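Local coordinates for Cas13d (uncultured Ruminococcus sp, PDB 6IV9), which binds CRISPR RNA as a CRISPR effector and relies on two HEPN domains for maturing that guide and cleaving target RNA, at residues 180-183 / 184-188; 740-743 / 744-748. The protein carries 2 engineered substitutions. All blocks are in the same frame, centred on the assembly; numbering follows the deposited sequence.

Contact 1 (180-183 / 184-188); sequences EKIL and AVYVT. With nucleotides of chain B.
The ring of Tyr-186 meets Ile-182 at its edge, where CG1 of Ile-182 lies in the ring plane, 3.8 Å from CE2 of Tyr-186. One face of the same ring is occupied by the preceding residue: CG1 of Val-185 sits over the ring centre, 4.0 Å above the plane. The isoleucine holds its CG1 branch anti to the backbone N (chi1 -158°), which lays it alongside the tyrosine one turn later, both side chains pointing the same way. The far end of the tyrosine is fixed separately, by a hydrogen bond from OH to Asp-516 on helix 511-535.

The backbone bonds here run regularly from i+4 to i. The Val-187 N to Leu-183 O bond is 2.9 Å long. Thr-188 OG1 adds a 2.8 Å bond to Ala-184 O, which also accepts from Thr-188 N on the other face of its carbonyl plane.

Lys-181 leaves in another direction. A bend at chi3 (-55°) brings NZ between two phosphates of chain B, 3.1 Å from OP2 of A27 and 3.0 Å from OP1 of A28, while Asp-178 makes a long, weak ion pair with the same NZ. Bridging successive phosphates in this way is backbone recognition of RNA, here by a lysine on helix 168-197 that reaches the phosphates of A27 and A28 of chain B.

Contact 2 (740-743 / 744-748); sequences NVNA and RYVIA. With nucleotides of chain B.
Asn-742 O accepts from Val-746 N at 3.1 Å and more weakly from Tyr-745 N, whereas Arg-744 N bonds three residues back to Val-741 O from 56° out of that carbonyl's plane, a local 3-10-like tightening in an otherwise alpha-helical run.

The same Val-741 O lies at the edge of the Tyr-745 ring, near its plane and 3.2 Å from CD1. The Val-741 side chain lies beside that of Tyr-745, pointing the same way, and its CG1 is 4.0 Å from CE1 of Tyr-745. One position on, CG of Asn-742 stands anti to the backbone N (chi1 -168°), setting ND2 3.4 Å from CG2 of Val-746; the amide itself is gripped at both ends, OD1 by Tyr-852 and ND2 by the carbonyl of Ile-826.

Arg-744 and Ile-747 turn this stretch of helix 713-760 into a nucleotide-binding surface for the crRNA. Bends at chi2 and chi3 carry the guanidinium away from residues 740-743 and against A27 of chain B: N3 of A27 is 3.3 Å above the plane, offset toward the rim, and NH1 of Arg-744 comes within 3.2 Å of C2 of A27. Phe-913 holds the group in turn, through its carbonyl to NH1 and a cation-pi contact with its ring. At the other end of the nucleotide, CG2 of Ile-747 lies 3.3 Å from OP1 of A27, a van der Waals contact.

Overall arrangement
Contact 1 and contact 2 lie on helices 168-197 and 713-760, far apart in sequence, yet their centres are 10 Å apart and their side chains touch. The tightest point is Val-185 CG2 against Ile-747 CG1 at 3.4 Å; Val-185 CG1 also meets Ala-743 CB at 3.7 Å, and Thr-188 OG1 meets Val-746 CG1 at 3.6 Å. Both helices converge on A27 of chain B: residues 180-183 supply a charged grip on its phosphate, while 744-748 contribute contacts to base, sugar and phosphate. A bound magnesium ion lies about 6 Å from the side chain of Lys-181, whereas the side chain of Ile-747 is about 11 Å from a bound magnesium ion, placing contact 1 nearer to bound metal.

Contact 1 (180-183 / 184-188)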
ATOM      1  N   GLU A 180      -2.778   5.864 -11.024  1.00 23.60           N
ATOM      2  CA  GLU A 180      -2.582   4.729 -11.952  1.00 24.60           C
ATOM      3  C   GLU A 180      -1.330   3.933 -11.571  1.00 24.75           C
ATOM      4  O   GLU A 180      -1.387   2.746 -11.671  1.00 22.89           O
ATOM      5  CB  GLU A 180      -2.764   5.159 -13.403  1.00 24.60           C
ATOM      6  CG  GLU A 180      -4.157   5.696 -13.640  1.00 28.46           C
ATOM      7  CD  GLU A 180      -4.444   6.232 -15.028  1.00 28.68           C
ATOM      8  OE1 GLU A 180      -3.715   5.889 -15.922  1.00 33.13           O
ATOM      9  OE2 GLU A 180      -5.371   7.001 -15.171  1.00 29.18           O
ATOM     10  N   LYS A 181      -0.261   4.598 -11.132  1.00 23.53           N
ATOM     11  CA  LYS A 181       0.983   3.866 -10.778  1.00 26.02           C
ATOM     12  C   LYS A 181       0.697   2.917  -9.620  1.00 23.12           C
ATOM     13  O   LYS A 181       1.103   1.793  -9.692  1.00 24.78           O
ATOM     14  CB  LYS A 181       2.065   4.771 -10.179  1.00 29.50           C
ATOM     15  CG  LYS A 181       2.682   5.821 -11.070  1.00 40.95           C
ATOM     16  CD  LYS A 181       4.028   6.312 -10.613  1.00 36.27           C
ATOM     17  CE  LYS A 181       4.124   6.853  -9.211  1.00 39.56           C
ATOM     18  NZ  LYS A 181       5.227   7.838  -9.106  1.00 40.46           N
ATOM     19  N   ILE A 182       0.029   3.408  -8.587  1.00 21.60           N
ATOM     20  CA  ILE A 182      -0.260   2.552  -7.403  1.00 23.44           C
ATOM     21  C   ILE A 182      -1.229   1.421  -7.769  1.00 24.47           C
ATOM     22  O   ILE A 182      -1.057   0.345  -7.284  1.00 22.17           O
ATOM     23  CB  ILE A 182      -0.644   3.355  -6.148  1.00 25.29           C
ATOM     24  CG1 ILE A 182      -0.397   2.535  -4.886  1.00 29.33           C
ATOM     25  CG2 ILE A 182      -2.062   3.856  -6.207  1.00 22.68           C
ATOM     26  CD1 ILE A 182       1.038   2.440  -4.498  1.00 37.78           C
ATOM     27  N   LEU A 183      -2.219   1.684  -8.607  1.00 22.25           N
ATOM     28  CA  LEU A 183      -3.156   0.611  -9.019  1.00 24.26           C
ATOM     29  C   LEU A 183      -2.396  -0.454  -9.814  1.00 22.77           C
ATOM     30  O   LEU A 183      -2.707  -1.601  -9.661  1.00 22.57           O
ATOM     31  CB  LEU A 183      -4.312   1.196  -9.823  1.00 24.03           C
ATOM     32  CG  LEU A 183      -5.347   1.942  -9.000  1.00 24.97           C
ATOM     33  CD1 LEU A 183      -6.338   2.640  -9.905  1.00 28.87           C
ATOM     34  CD2 LEU A 183      -6.047   1.006  -8.039  1.00 26.57           C
ATOM     35  N   ALA A 184      -1.426  -0.035 -10.619  1.00 22.02           N
ATOM     36  CA  ALA A 184      -0.633  -0.985 -11.422  1.00 19.61           C
ATOM     37  C   ALA A 184       0.111  -1.948 -10.488  1.00 21.45           C
ATOM     38  O   ALA A 184       0.179  -3.120 -10.783  1.00 21.97           O
ATOM     39  CB  ALA A 184       0.315  -0.240 -12.306  1.00 23.66           C
ATOM     40  N   VAL A 185       0.656  -1.438  -9.396  1.00 22.18           N
ATOM     41  CA  VAL A 185       1.371  -2.326  -8.444  1.00 22.88           C
ATOM     42  C   VAL A 185       0.397  -3.341  -7.838  1.00 21.77           C
ATOM     43  O   VAL A 185       0.670  -4.499  -7.888  1.00 21.28           O
ATOM     44  CB  VAL A 185       1.985  -1.482  -7.317  1.00 24.10           C
ATOM     45  CG1 VAL A 185       2.405  -2.346  -6.152  1.00 26.30           C
ATOM     46  CG2 VAL A 185       3.124  -0.608  -7.792  1.00 24.02           C
ATOM     47  N   TYR A 186      -0.712  -2.874  -7.288  1.00 19.19           N
ATOM     48  CA  TYR A 186      -1.670  -3.783  -6.606  1.00 23.09           C
ATOM     49  C   TYR A 186      -2.357  -4.772  -7.546  1.00 24.14           C
ATOM     50  O   TYR A 186      -2.497  -5.892  -7.166  1.00 22.05           O
ATOM     51  CB  TYR A 186      -2.505  -3.042  -5.563  1.00 22.38           C
ATOM     52  CG  TYR A 186      -1.608  -2.629  -4.438  1.00 22.89           C
ATOM     53  CD1 TYR A 186      -1.117  -3.563  -3.550  1.00 30.66           C
ATOM     54  CD2 TYR A 186      -1.131  -1.345  -4.358  1.00 23.55           C
ATOM     55  CE1 TYR A 186      -0.232  -3.208  -2.557  1.00 32.69           C
ATOM     56  CE2 TYR A 186      -0.264  -0.965  -3.357  1.00 27.68           C
ATOM     57  CZ  TYR A 186       0.195  -1.899  -2.458  1.00 32.23           C
ATOM     58  OH  TYR A 186       1.080  -1.536  -1.502  1.00 34.45           O
ATOM     59  N   VAL A 187      -2.797  -4.345  -8.721  1.00 22.53           N
ATOM     60  CA  VAL A 187      -3.425  -5.338  -9.638  1.00 23.99           C
ATOM     61  C   VAL A 187      -2.380  -6.372 -10.059  1.00 23.32           C
ATOM     62  O   VAL A 187      -2.721  -7.511 -10.206  1.00 23.83           O
ATOM     63  CB  VAL A 187      -4.163  -4.723 -10.835  1.00 28.10           C
ATOM     64  CG1 VAL A 187      -5.325  -3.870 -10.381  1.00 36.65           C
ATOM     65  CG2 VAL A 187      -3.246  -3.968 -11.756  1.00 28.01           C
ATOM     66  N   THR A 188      -1.145  -5.944 -10.259  1.00 23.24           N
ATOM     67  CA  THR A 188      -0.114  -6.922 -10.653  1.00 22.13           C
ATOM     68  C   THR A 188       0.036  -7.951  -9.530  1.00 22.14           C
ATOM     69  O   THR A 188       0.053  -9.117  -9.808  1.00 24.15           O
ATOM     70  CB  THR A 188       1.217  -6.232 -10.964  1.00 23.43           C
ATOM     71  OG1 THR A 188       1.051  -5.427 -12.119  1.00 25.07           O
ATOM     72  CG2 THR A 188       2.331  -7.223 -11.203  1.00 25.99           C
TER
ATOM     73  P     A B  28       6.696   8.842  -5.926  0.99 28.58           P
ATOM     74  OP1   A B  28       5.388   9.246  -6.481  1.00 29.21           O
ATOM     75  OP2   A B  28       7.950   9.036  -6.739  1.00 28.96           O
ATOM     76  O5'   A B  28       7.033   9.598  -4.555  1.00 26.95           O
ATOM     77  C5'   A B  28       6.038   9.960  -3.558  1.00 27.77           C
ATOM     78  C4'   A B  28       6.640  11.086  -2.779  1.00 27.19           C
ATOM     79  O4'   A B  28       7.870  10.645  -2.118  1.00 24.59           O
ATOM     80  C3'   A B  28       7.050  12.304  -3.613  1.00 24.45           C
ATOM     81  O3'   A B  28       7.015  13.433  -2.739  1.00 26.09           O
ATOM     82  C2'   A B  28       8.530  12.049  -3.897  1.00 26.32           C
ATOM     83  O2'   A B  28       9.283  13.213  -4.215  1.00 24.93           O
ATOM     84  C1'   A B  28       8.979  11.367  -2.601  1.00 25.94           C
ATOM     85  N9    A B  28      10.115  10.433  -2.779  1.00 24.78           N
ATOM     86  C8    A B  28      10.241   9.493  -3.767  1.00 24.73           C
ATOM     87  N7    A B  28      11.354   8.804  -3.700  1.00 25.96           N
ATOM     88  C5    A B  28      12.000   9.318  -2.587  1.00 26.53           C
ATOM     89  C6    A B  28      13.261   9.062  -2.030  1.00 27.97           C
ATOM     90  N6    A B  28      14.082   8.123  -2.481  1.00 32.74           N
ATOM     91  N1    A B  28      13.621   9.763  -0.941  1.00 31.88           N
ATOM     92  C2    A B  28      12.792  10.705  -0.480  1.00 30.98           C
ATOM     93  N3    A B  28      11.622  11.110  -0.976  1.00 28.86           N
ATOM     94  C4    A B  28      11.281  10.367  -2.050  1.00 25.02           C
ATOM     95  P     A B  27       8.866   6.145  -9.532  1.00 25.82           P
ATOM     96  OP1   A B  27       9.154   4.822 -10.180  1.00 26.98           O
ATOM     97  OP2   A B  27       8.031   7.088 -10.274  1.00 23.57           O
ATOM     98  O5'   A B  27       8.096   6.071  -8.165  1.00 22.75           O
ATOM     99  C5'   A B  27       8.588   5.129  -7.187  1.00 23.93           C
ATOM    100  C4'   A B  27       7.731   5.181  -5.982  1.00 22.04           C
ATOM    101  O4'   A B  27       8.182   4.221  -5.027  1.00 22.75           O
ATOM    102  C3'   A B  27       7.783   6.511  -5.228  1.00 24.77           C
ATOM    103  O3'   A B  27       6.590   7.244  -5.423  1.00 27.72           O
ATOM    104  C2'   A B  27       7.881   6.106  -3.745  1.00 26.70           C
ATOM    105  O2'   A B  27       6.893   6.746  -2.949  1.00 24.07           O
ATOM    106  C1'   A B  27       7.672   4.585  -3.804  1.00 24.37           C
ATOM    107  N9    A B  27       8.373   3.851  -2.764  1.00 26.17           N
ATOM    108  C8    A B  27       7.775   2.956  -1.915  1.00 28.79           C
ATOM    109  N7    A B  27       8.574   2.487  -0.996  1.00 27.55           N
ATOM    110  C5    A B  27       9.792   3.102  -1.265  1.00 27.22           C
ATOM    111  C6    A B  27      11.057   2.999  -0.660  1.00 31.59           C
ATOM    112  N6    A B  27      11.308   2.229   0.404  1.00 30.31           N
ATOM    113  N1    A B  27      12.057   3.770  -1.155  1.00 25.34           N
ATOM    114  C2    A B  27      11.800   4.536  -2.220  1.00 26.20           C
ATOM    115  N3    A B  27      10.670   4.667  -2.908  1.00 23.56           N
ATOM    116  C4    A B  27       9.688   3.928  -2.365  1.00 25.22           C
TER

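Contact 2 (740-743 / 744-748)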
ATOM      1  N   ASN A 740       7.825  -6.102  -2.398  1.00 20.54           N
ATOM      2  CA  ASN A 740       7.960  -4.626  -2.341  1.00 21.12           C
ATOM      3  C   ASN A 740       9.056  -4.149  -3.297  1.00 21.31           C
ATOM      4  O   ASN A 740       8.867  -3.150  -3.927  1.00 21.21           O
ATOM      5  CB  ASN A 740       8.115  -4.113  -0.915  1.00 21.65           C
ATOM      6  CG  ASN A 740       6.851  -4.253  -0.098  1.00 23.31           C
ATOM      7  OD1 ASN A 740       5.799  -4.538  -0.625  1.00 27.63           O
ATOM      8  ND2 ASN A 740       6.963  -4.069   1.195  1.00 24.52           N
ATOM      9  N   VAL A 741      10.176  -4.851  -3.360  1.00 20.61           N
ATOM     10  CA  VAL A 741      11.238  -4.470  -4.332  1.00 22.24           C
ATOM     11  C   VAL A 741      10.673  -4.639  -5.743  1.00 20.95           C
ATOM     12  O   VAL A 741      10.853  -3.790  -6.563  1.00 19.65           O
ATOM     13  CB  VAL A 741      12.491  -5.344  -4.186  1.00 20.96           C
ATOM     14  CG1 VAL A 741      13.427  -5.143  -5.351  1.00 22.01           C
ATOM     15  CG2 VAL A 741      13.198  -5.128  -2.867  1.00 23.25           C
ATOM     16  N   ASN A 742       9.947  -5.721  -5.966  1.00 21.22           N
ATOM     17  CA  ASN A 742       9.388  -6.011  -7.308  1.00 20.15           C
ATOM     18  C   ASN A 742       8.433  -4.899  -7.735  1.00 18.66           C
ATOM     19  O   ASN A 742       8.425  -4.543  -8.882  1.00 19.38           O
ATOM     20  CB  ASN A 742       8.659  -7.343  -7.367  1.00 19.33           C
ATOM     21  CG  ASN A 742       8.367  -7.717  -8.802  1.00 22.67           C
ATOM     22  OD1 ASN A 742       9.272  -8.050  -9.543  1.00 21.80           O
ATOM     23  ND2 ASN A 742       7.120  -7.613  -9.202  1.00 23.03           N
ATOM     24  N   ALA A 743       7.700  -4.349  -6.781  1.00 19.07           N
ATOM     25  CA  ALA A 743       6.698  -3.298  -7.040  1.00 18.71           C
ATOM     26  C   ALA A 743       7.360  -2.082  -7.703  1.00 21.74           C
ATOM     27  O   ALA A 743       6.746  -1.483  -8.545  1.00 19.96           O
ATOM     28  CB  ALA A 743       6.033  -2.930  -5.748  1.00 21.24           C
ATOM     29  N   ARG A 744       8.593  -1.759  -7.334  1.00 19.64           N
ATOM     30  CA  ARG A 744       9.287  -0.582  -7.916  1.00 21.72           C
ATOM     31  C   ARG A 744       9.466  -0.792  -9.420  1.00 21.79           C
ATOM     32  O   ARG A 744       9.399   0.158 -10.145  1.00 20.35           O
ATOM     33  CB  ARG A 744      10.640  -0.373  -7.233  1.00 19.90           C
ATOM     34  CG  ARG A 744      10.542  -0.024  -5.763  1.00 21.40           C
ATOM     35  CD  ARG A 744      10.063   1.394  -5.623  1.00 21.73           C
ATOM     36  NE  ARG A 744      11.085   2.334  -5.993  1.00 21.25           N
ATOM     37  CZ  ARG A 744      12.193   2.533  -5.308  1.00 22.41           C
ATOM     38  NH1 ARG A 744      12.333   2.021  -4.109  1.00 22.61           N
ATOM     39  NH2 ARG A 744      13.156   3.261  -5.817  1.00 23.43           N
ATOM     40  N   TYR A 745       9.805  -2.015  -9.806  1.00 21.99           N
ATOM     41  CA  TYR A 745      10.008  -2.424 -11.217  1.00 20.74           C
ATOM     42  C   TYR A 745       8.678  -2.428 -11.974  1.00 20.70           C
ATOM     43  O   TYR A 745       8.634  -2.082 -13.128  1.00 23.22           O
ATOM     44  CB  TYR A 745      10.909  -3.655 -11.294  1.00 22.03           C
ATOM     45  CG  TYR A 745      12.252  -3.348 -10.706  1.00 22.37           C
ATOM     46  CD1 TYR A 745      12.480  -3.499  -9.357  1.00 21.88           C
ATOM     47  CD2 TYR A 745      13.257  -2.808 -11.479  1.00 21.76           C
ATOM     48  CE1 TYR A 745      13.690  -3.165  -8.792  1.00 21.37           C
ATOM     49  CE2 TYR A 745      14.473  -2.464 -10.931  1.00 21.89           C
ATOM     50  CZ  TYR A 745      14.690  -2.635  -9.579  1.00 24.93           C
ATOM     51  OH  TYR A 745      15.876  -2.279  -9.026  1.00 23.69           O
ATOM     52  N   VAL A 746       7.621  -2.833 -11.289  1.00 21.32           N
ATOM     53  CA  VAL A 746       6.262  -2.841 -11.886  1.00 21.23           C
ATOM     54  C   VAL A 746       5.892  -1.398 -12.233  1.00 21.32           C
ATOM     55  O   VAL A 746       5.391  -1.180 -13.287  1.00 21.11           O
ATOM     56  CB  VAL A 746       5.230  -3.467 -10.939  1.00 19.62           C
ATOM     57  CG1 VAL A 746       3.841  -3.290 -11.500  1.00 21.43           C
ATOM     58  CG2 VAL A 746       5.536  -4.935 -10.683  1.00 23.33           C
ATOM     59  N   ILE A 747       6.198  -0.457 -11.349  1.00 19.75           N
ATOM     60  CA  ILE A 747       5.904   0.975 -11.640  1.00 21.71           C
ATOM     61  C   ILE A 747       6.720   1.380 -12.872  1.00 20.95           C
ATOM     62  O   ILE A 747       6.194   2.036 -13.735  1.00 20.32           O
ATOM     63  CB  ILE A 747       6.262   1.847 -10.424  1.00 21.74           C
ATOM     64  CG1 ILE A 747       5.336   1.581  -9.238  1.00 21.75           C
ATOM     65  CG2 ILE A 747       6.307   3.310 -10.802  1.00 23.31           C
ATOM     66  CD1 ILE A 747       5.786   2.230  -7.969  1.00 26.50           C
ATOM     67  N   ALA A 748       7.965   0.931 -12.941  1.00 19.91           N
ATOM     68  CA  ALA A 748       8.818   1.307 -14.082  1.00 22.20           C
ATOM     69  C   ALA A 748       8.204   0.803 -15.398  1.00 20.62           C
ATOM     70  O   ALA A 748       8.183   1.556 -16.354  1.00 21.87           O
ATOM     71  CB  ALA A 748      10.199   0.765 -13.861  1.00 21.96           C
TER
ATOM     72  P     A B  27       8.866   6.145  -9.532  1.00 25.82           P
ATOM     73  OP1   A B  27       9.154   4.822 -10.180  1.00 26.98           O
ATOM     74  OP2   A B  27       8.031   7.088 -10.274  1.00 23.57           O
ATOM     75  O5'   A B  27       8.096   6.071  -8.165  1.00 22.75           O
ATOM     76  C5'   A B  27       8.588   5.129  -7.187  1.00 23.93           C
ATOM     77  C4'   A B  27       7.731   5.181  -5.982  1.00 22.04           C
ATOM     78  O4'   A B  27       8.182   4.221  -5.027  1.00 22.75           O
ATOM     79  C3'   A B  27       7.783   6.511  -5.228  1.00 24.77           C
ATOM     80  O3'   A B  27       6.590   7.244  -5.423  1.00 27.72           O
ATOM     81  C2'   A B  27       7.881   6.106  -3.745  1.00 26.70           C
ATOM     82  O2'   A B  27       6.893   6.746  -2.949  1.00 24.07           O
ATOM     83  C1'   A B  27       7.672   4.585  -3.804  1.00 24.37           C
ATOM     84  N9    A B  27       8.373   3.851  -2.764  1.00 26.17           N
ATOM     85  C8    A B  27       7.775   2.956  -1.915  1.00 28.79           C
ATOM     86  N7    A B  27       8.574   2.487  -0.996  1.00 27.55           N
ATOM     87  C5    A B  27       9.792   3.102  -1.265  1.00 27.22           C
ATOM     88  C6    A B  27      11.057   2.999  -0.660  1.00 31.59           C
ATOM     89  N6    A B  27      11.308   2.229   0.404  1.00 30.31           N
ATOM     90  N1    A B  27      12.057   3.770  -1.155  1.00 25.34           N
ATOM     91  C2    A B  27      11.800   4.536  -2.220  1.00 26.20           C
ATOM     92  N3    A B  27      10.670   4.667  -2.908  1.00 23.56           N
ATOM     93  C4    A B  27       9.688   3.928  -2.365  1.00 25.22           C
TER